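Local coordinates for protein Stk_08120 (Sulfolobus tokodaii str. 7, PDB 2EJX) that probably acts as a fatty acid carrier, belonging to a thermoacidophile-specific family whose fold is related to that of Bet v 1, at residues I76-I88 / Q97-F109. Sequence-based numbering, arbitrary orientation.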
loop_
_atom_site.group_PDB
_atom_site.type_symbol
_atom_site.label_atom_id
_atom_site.label_comp_id
_atom_site.label_asym_id
_atom_site.label_seq_id
_atom_site.Cartn_x
_atom_site.Cartn_y
_atom_site.Cartn_z
ATOM N N ILE A 76 -8.012 6.062 -0.399
ATOM C CA ILE A 76 -8.074 7.453 0.080
ATOM C C ILE A 76 -7.942 7.449 1.589
ATOM O O ILE A 76 -8.642 6.713 2.279
ATOM C CB ILE A 76 -9.383 8.093 -0.394
ATOM C CG1 ILE A 76 -9.403 8.027 -1.926
ATOM C CG2 ILE A 76 -9.491 9.522 0.103
ATOM C CD1 ILE A 76 -10.632 8.647 -2.591
ATOM N N TYR A 77 -7.003 8.232 2.130
ATOM C CA TYR A 77 -6.771 8.150 3.565
ATOM C C TYR A 77 -6.616 9.540 4.206
ATOM O O TYR A 77 -6.317 10.504 3.495
ATOM C CB TYR A 77 -5.534 7.309 3.867
ATOM C CG TYR A 77 -4.251 7.923 3.342
ATOM C CD1 TYR A 77 -3.534 8.856 4.112
ATOM C CD2 TYR A 77 -3.749 7.586 2.055
ATOM C CE1 TYR A 77 -2.347 9.428 3.637
ATOM C CE2 TYR A 77 -2.566 8.163 1.588
ATOM C CZ TYR A 77 -1.897 9.079 2.389
ATOM O OH TYR A 77 -0.753 9.621 1.917
ATOM N N ASP A 78 -6.835 9.599 5.525
ATOM C CA ASP A 78 -6.556 10.787 6.362
ATOM C C ASP A 78 -5.802 10.407 7.590
ATOM O O ASP A 78 -6.029 9.370 8.156
ATOM C CB ASP A 78 -7.861 11.528 6.771
ATOM C CG ASP A 78 -8.834 10.657 7.589
ATOM O OD1 ASP A 78 -9.745 10.053 6.959
ATOM O OD2 ASP A 78 -8.712 10.577 8.845
ATOM N N SER A 79 -4.911 11.271 8.067
ATOM C CA SER A 79 -4.213 10.967 9.305
ATOM C C SER A 79 -3.907 12.269 10.000
ATOM O O SER A 79 -4.131 13.336 9.415
ATOM C CB SER A 79 -2.891 10.250 9.050
ATOM O OG SER A 79 -1.913 11.172 8.608
ATOM N N ASP A 80 -3.379 12.162 11.220
ATOM C CA ASP A 80 -2.971 13.336 12.010
ATOM C C ASP A 80 -1.705 13.995 11.443
ATOM O O ASP A 80 -1.261 15.038 11.945
ATOM C CB ASP A 80 -2.827 13.019 13.513
ATOM C CG ASP A 80 -2.032 11.735 13.807
ATOM O OD1 ASP A 80 -1.626 11.045 12.861
ATOM O OD2 ASP A 80 -1.840 11.418 15.014
ATOM N N ARG A 81 -1.125 13.388 10.405
ATOM C CA ARG A 81 0.122 13.901 9.815
ATOM C C ARG A 81 -0.077 14.240 8.338
ATOM O O ARG A 81 0.888 14.421 7.613
ATOM C CB ARG A 81 1.264 12.883 9.956
ATOM C CG ARG A 81 1.516 12.327 11.346
ATOM C CD ARG A 81 1.912 13.365 12.350
ATOM N NE ARG A 81 2.406 12.745 13.587
ATOM C CZ ARG A 81 3.099 13.387 14.529
ATOM N NH1 ARG A 81 3.400 14.675 14.374
ATOM N NH2 ARG A 81 3.479 12.745 15.623
ATOM N N GLY A 82 -1.320 14.271 7.874
ATOM C CA GLY A 82 -1.585 14.641 6.483
ATOM C C GLY A 82 -2.513 13.629 5.826
ATOM O O GLY A 82 -2.689 12.534 6.343
ATOM N N ASN A 83 -3.100 14.007 4.696
ATOM C CA ASN A 83 -4.090 13.159 3.988
ATOM C C ASN A 83 -3.532 12.859 2.604
ATOM O O ASN A 83 -2.571 13.494 2.149
ATOM C CB ASN A 83 -5.466 13.837 3.885
ATOM C CG ASN A 83 -6.112 14.161 5.258
ATOM O OD1 ASN A 83 -5.633 13.777 6.335
ATOM N ND2 ASN A 83 -7.258 14.852 5.203
ATOM N N GLY A 84 -4.123 11.894 1.906
ATOM C CA GLY A 84 -3.580 11.528 0.631
ATOM C C GLY A 84 -4.320 10.434 -0.085
ATOM O O GLY A 84 -5.396 10.036 0.349
ATOM N N ILE A 85 -3.740 9.999 -1.210
ATOM C CA ILE A 85 -4.255 8.842 -1.971
ATOM C C ILE A 85 -3.102 7.904 -2.333
ATOM O O ILE A 85 -2.034 8.347 -2.777
ATOM C CB ILE A 85 -4.991 9.297 -3.293
ATOM C CG1 ILE A 85 -6.097 10.309 -2.937
ATOM C CG2 ILE A 85 -5.647 8.133 -3.958
ATOM C CD1 ILE A 85 -6.840 10.918 -4.095
ATOM N N LEU A 86 -3.333 6.609 -2.148
ATOM C CA LEU A 86 -2.418 5.580 -2.659
ATOM C C LEU A 86 -3.065 4.898 -3.854
ATOM O O LEU A 86 -4.169 4.347 -3.744
ATOM C CB LEU A 86 -2.111 4.554 -1.566
ATOM C CG LEU A 86 -1.166 3.380 -1.878
ATOM C CD1 LEU A 86 0.161 3.896 -2.175
ATOM C CD2 LEU A 86 -1.091 2.536 -0.621
ATOM N N TYR A 87 -2.373 4.920 -4.984
ATOM C CA TYR A 87 -2.857 4.238 -6.174
ATOM C C TYR A 87 -2.054 2.989 -6.462
ATOM O O TYR A 87 -0.839 3.009 -6.369
ATOM C CB TYR A 87 -2.683 5.115 -7.399
ATOM C CG TYR A 87 -3.302 6.477 -7.269
ATOM C CD1 TYR A 87 -4.580 6.714 -7.753
ATOM C CD2 TYR A 87 -2.605 7.527 -6.649
ATOM C CE1 TYR A 87 -5.157 7.966 -7.636
ATOM C CE2 TYR A 87 -3.179 8.788 -6.536
ATOM C CZ TYR A 87 -4.462 8.994 -7.028
ATOM O OH TYR A 87 -5.074 10.248 -6.932
ATOM N N ILE A 88 -2.756 1.929 -6.864
ATOM C CA ILE A 88 -2.122 0.765 -7.475
ATOM C C ILE A 88 -2.747 0.538 -8.879
ATOM O O ILE A 88 -3.956 0.305 -8.997
ATOM C CB ILE A 88 -2.171 -0.497 -6.549
ATOM C CG1 ILE A 88 -1.652 -0.174 -5.117
ATOM C CG2 ILE A 88 -1.304 -1.643 -7.177
ATOM C CD1 ILE A 88 -2.758 0.162 -4.059
ATOM N N GLN A 97 1.999 -0.242 -11.245
ATOM C CA GLN A 97 2.605 0.966 -10.677
ATOM C C GLN A 97 1.932 1.291 -9.371
ATOM O O GLN A 97 0.706 1.239 -9.286
ATOM C CB GLN A 97 2.435 2.157 -11.678
ATOM C CG GLN A 97 3.343 3.392 -11.401
ATOM C CD GLN A 97 4.844 3.232 -11.707
ATOM O OE1 GLN A 97 5.676 4.004 -11.213
ATOM N NE2 GLN A 97 5.184 2.266 -12.516
ATOM N N ILE A 98 2.728 1.688 -8.381
ATOM C CA ILE A 98 2.238 2.181 -7.088
ATOM C C ILE A 98 2.656 3.638 -6.993
ATOM O O ILE A 98 3.836 3.960 -7.230
ATOM C CB ILE A 98 2.847 1.385 -5.902
ATOM C CG1 ILE A 98 2.546 -0.121 -6.096
ATOM C CG2 ILE A 98 2.368 1.948 -4.555
ATOM C CD1 ILE A 98 3.030 -1.019 -4.942
ATOM N N ILE A 99 1.675 4.498 -6.710
ATOM C CA ILE A 99 1.938 5.920 -6.578
ATOM C C ILE A 99 1.301 6.360 -5.261
ATOM O O ILE A 99 0.096 6.207 -5.091
ATOM C CB ILE A 99 1.266 6.760 -7.704
ATOM C CG1 ILE A 99 1.666 6.252 -9.092
ATOM C CG2 ILE A 99 1.633 8.231 -7.565
ATOM C CD1 ILE A 99 0.551 5.413 -9.758
ATOM N N LEU A 100 2.098 6.932 -4.364
ATOM C CA LEU A 100 1.603 7.535 -3.133
ATOM C C LEU A 100 1.687 9.061 -3.201
ATOM O O LEU A 100 2.795 9.625 -3.361
ATOM C CB LEU A 100 2.410 7.063 -1.921
ATOM C CG LEU A 100 1.907 7.570 -0.555
ATOM C CD1 LEU A 100 0.474 7.121 -0.220
ATOM C CD2 LEU A 100 2.889 7.140 0.576
ATOM N N GLU A 101 0.536 9.721 -3.082
ATOM C CA GLU A 101 0.509 11.184 -3.101
ATOM C C GLU A 101 -0.036 11.699 -1.764
ATOM O O GLU A 101 -1.189 11.458 -1.422
ATOM C CB GLU A 101 -0.323 11.698 -4.280
ATOM C CG GLU A 101 0.200 11.337 -5.656
ATOM C CD GLU A 101 -0.716 11.788 -6.797
ATOM O OE1 GLU A 101 -1.783 12.377 -6.505
ATOM O OE2 GLU A 101 -0.389 11.493 -7.988
ATOM N N HIS A 102 0.809 12.390 -1.000
ATOM C CA HIS A 102 0.468 12.832 0.338
ATOM C C HIS A 102 0.392 14.372 0.351
ATOM O O HIS A 102 1.227 15.014 -0.259
ATOM C CB HIS A 102 1.551 12.330 1.288
ATOM C CG HIS A 102 1.218 12.496 2.737
ATOM N ND1 HIS A 102 0.246 11.743 3.369
ATOM C CD2 HIS A 102 1.734 13.318 3.682
ATOM C CE1 HIS A 102 0.162 12.108 4.637
ATOM N NE2 HIS A 102 1.055 13.061 4.853
ATOM N N ASP A 103 -0.572 14.941 1.060
ATOM C CA ASP A 103 -0.824 16.397 0.975
ATOM C C ASP A 103 0.008 17.258 1.942
ATOM O O ASP A 103 -0.064 18.512 1.910
ATOM C CB ASP A 103 -2.328 16.736 1.041
ATOM C CG ASP A 103 -2.908 16.725 2.475
ATOM O OD1 ASP A 103 -2.180 16.473 3.477
ATOM O OD2 ASP A 103 -4.135 16.968 2.598
ATOM N N ASN A 104 0.810 16.603 2.784
ATOM C CA ASN A 104 1.632 17.319 3.755
ATOM C C ASN A 104 3.113 17.214 3.429
ATOM O O ASN A 104 3.731 16.138 3.517
ATOM C CB ASN A 104 1.274 16.867 5.181
ATOM C CG ASN A 104 2.008 17.656 6.254
ATOM O OD1 ASN A 104 3.218 17.838 6.185
ATOM N ND2 ASN A 104 1.283 18.102 7.263
ATOM N N LYS A 105 3.693 18.337 3.011
ATOM C CA LYS A 105 5.058 18.340 2.484
ATOM C C LYS A 105 6.086 17.907 3.534
ATOM O O LYS A 105 7.031 17.190 3.218
ATOM C CB LYS A 105 5.424 19.745 1.981
ATOM C CG LYS A 105 6.702 19.770 1.182
ATOM C CD LYS A 105 7.096 21.198 0.817
ATOM C CE LYS A 105 8.514 21.207 0.292
ATOM N NZ LYS A 105 8.814 22.452 -0.526
ATOM N N LEU A 106 5.909 18.380 4.769
ATOM C CA LEU A 106 6.834 18.080 5.857
ATOM C C LEU A 106 6.817 16.572 6.090
ATOM O O LEU A 106 7.853 15.929 6.089
ATOM C CB LEU A 106 6.438 18.805 7.148
ATOM C CG LEU A 106 7.406 18.650 8.337
ATOM C CD1 LEU A 106 8.606 19.503 8.109
ATOM C CD2 LEU A 106 6.750 19.068 9.652
ATOM N N THR A 107 5.612 16.034 6.266
ATOM C CA THR A 107 5.433 14.604 6.535
ATOM C C THR A 107 5.957 13.763 5.385
ATOM O O THR A 107 6.591 12.723 5.615
ATOM C CB THR A 107 3.952 14.244 6.718
ATOM O OG1 THR A 107 3.423 14.906 7.873
ATOM C CG2 THR A 107 3.822 12.733 6.943
ATOM N N ALA A 108 5.652 14.175 4.160
ATOM C CA ALA A 108 6.200 13.466 2.979
ATOM C C ALA A 108 7.747 13.415 3.002
ATOM O O ALA A 108 8.365 12.342 2.796
ATOM C CB ALA A 108 5.681 14.084 1.717
ATOM N N PHE A 109 8.387 14.549 3.301
ATOM C CA PHE A 109 9.854 14.609 3.388
ATOM C C PHE A 109 10.432 13.609 4.386
ATOM O O PHE A 109 11.422 12.916 4.102
ATOM C CB PHE A 109 10.317 16.038 3.769
ATOM C CG PHE A 109 11.812 16.181 3.982
ATOM C CD1 PHE A 109 12.674 16.355 2.886
ATOM C CD2 PHE A 109 12.358 16.199 5.260
ATOM C CE1 PHE A 109 14.038 16.502 3.062
ATOM C CE2 PHE A 109 13.755 16.349 5.449
ATOM C CZ PHE A 109 14.590 16.499 4.343
#
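The imidazole of H102 is gripped at its edge through both ring nitrogens: Y77 OH lies 2.8 Å from H102 ND1, and H102 NE2 donates across 3.1 Å to R81 O. The two rings meet rim to rim, their planes only 13° apart. Over one face of the Y77 ring, offset toward the rim, sits G84 N, while L100 CD1 approaches obliquely, 3.7 Å from Y77 CE2; F35 adds an edge-to-face contact. On the same side of the sheet, L100 CD1 also packs against L86 CD1. The opposite side carries Y87, with I85 CG2 over one ring face, I99 O in plane at the edge, and the E101 carboxylate crossing it at an oblique angle, its plane turned 62° from the ring, with OE1 3.9 Å from Y87 CE2.

With CG anti to the backbone N (chi1 -170°), the H102 ring extends toward the turn, bringing CE1 to 3.3 Å from G82 C and NE2 to R81 O. Any side chain at G84 would run into E101 O and Y77 OH, so glycine lets the phenol through. R81 O takes a second, shorter bond, 2.6 Å from T107 OG1, directed at a lone pair in the carbonyl plane; the H102 donor comes from above that plane. Beside them D103 OD1 accepts from N83 N, and N104 OD1 caps the helix by accepting from T107 N.

Strands 82-92 and 95-102 form an antiparallel hairpin in the curved sheet of this Bet v 1-like fold, and its backbone ladder continues up to D103 N and N83 O. An alanine in place of H102 would probably leave Y77 OH without this partner and take from R81 O one of the two donors described here. Side-chain hydrogen bonds thus take over where the ladder ends, tying the type I turn from S79 to G82 to the first turn of the long C-terminal helix.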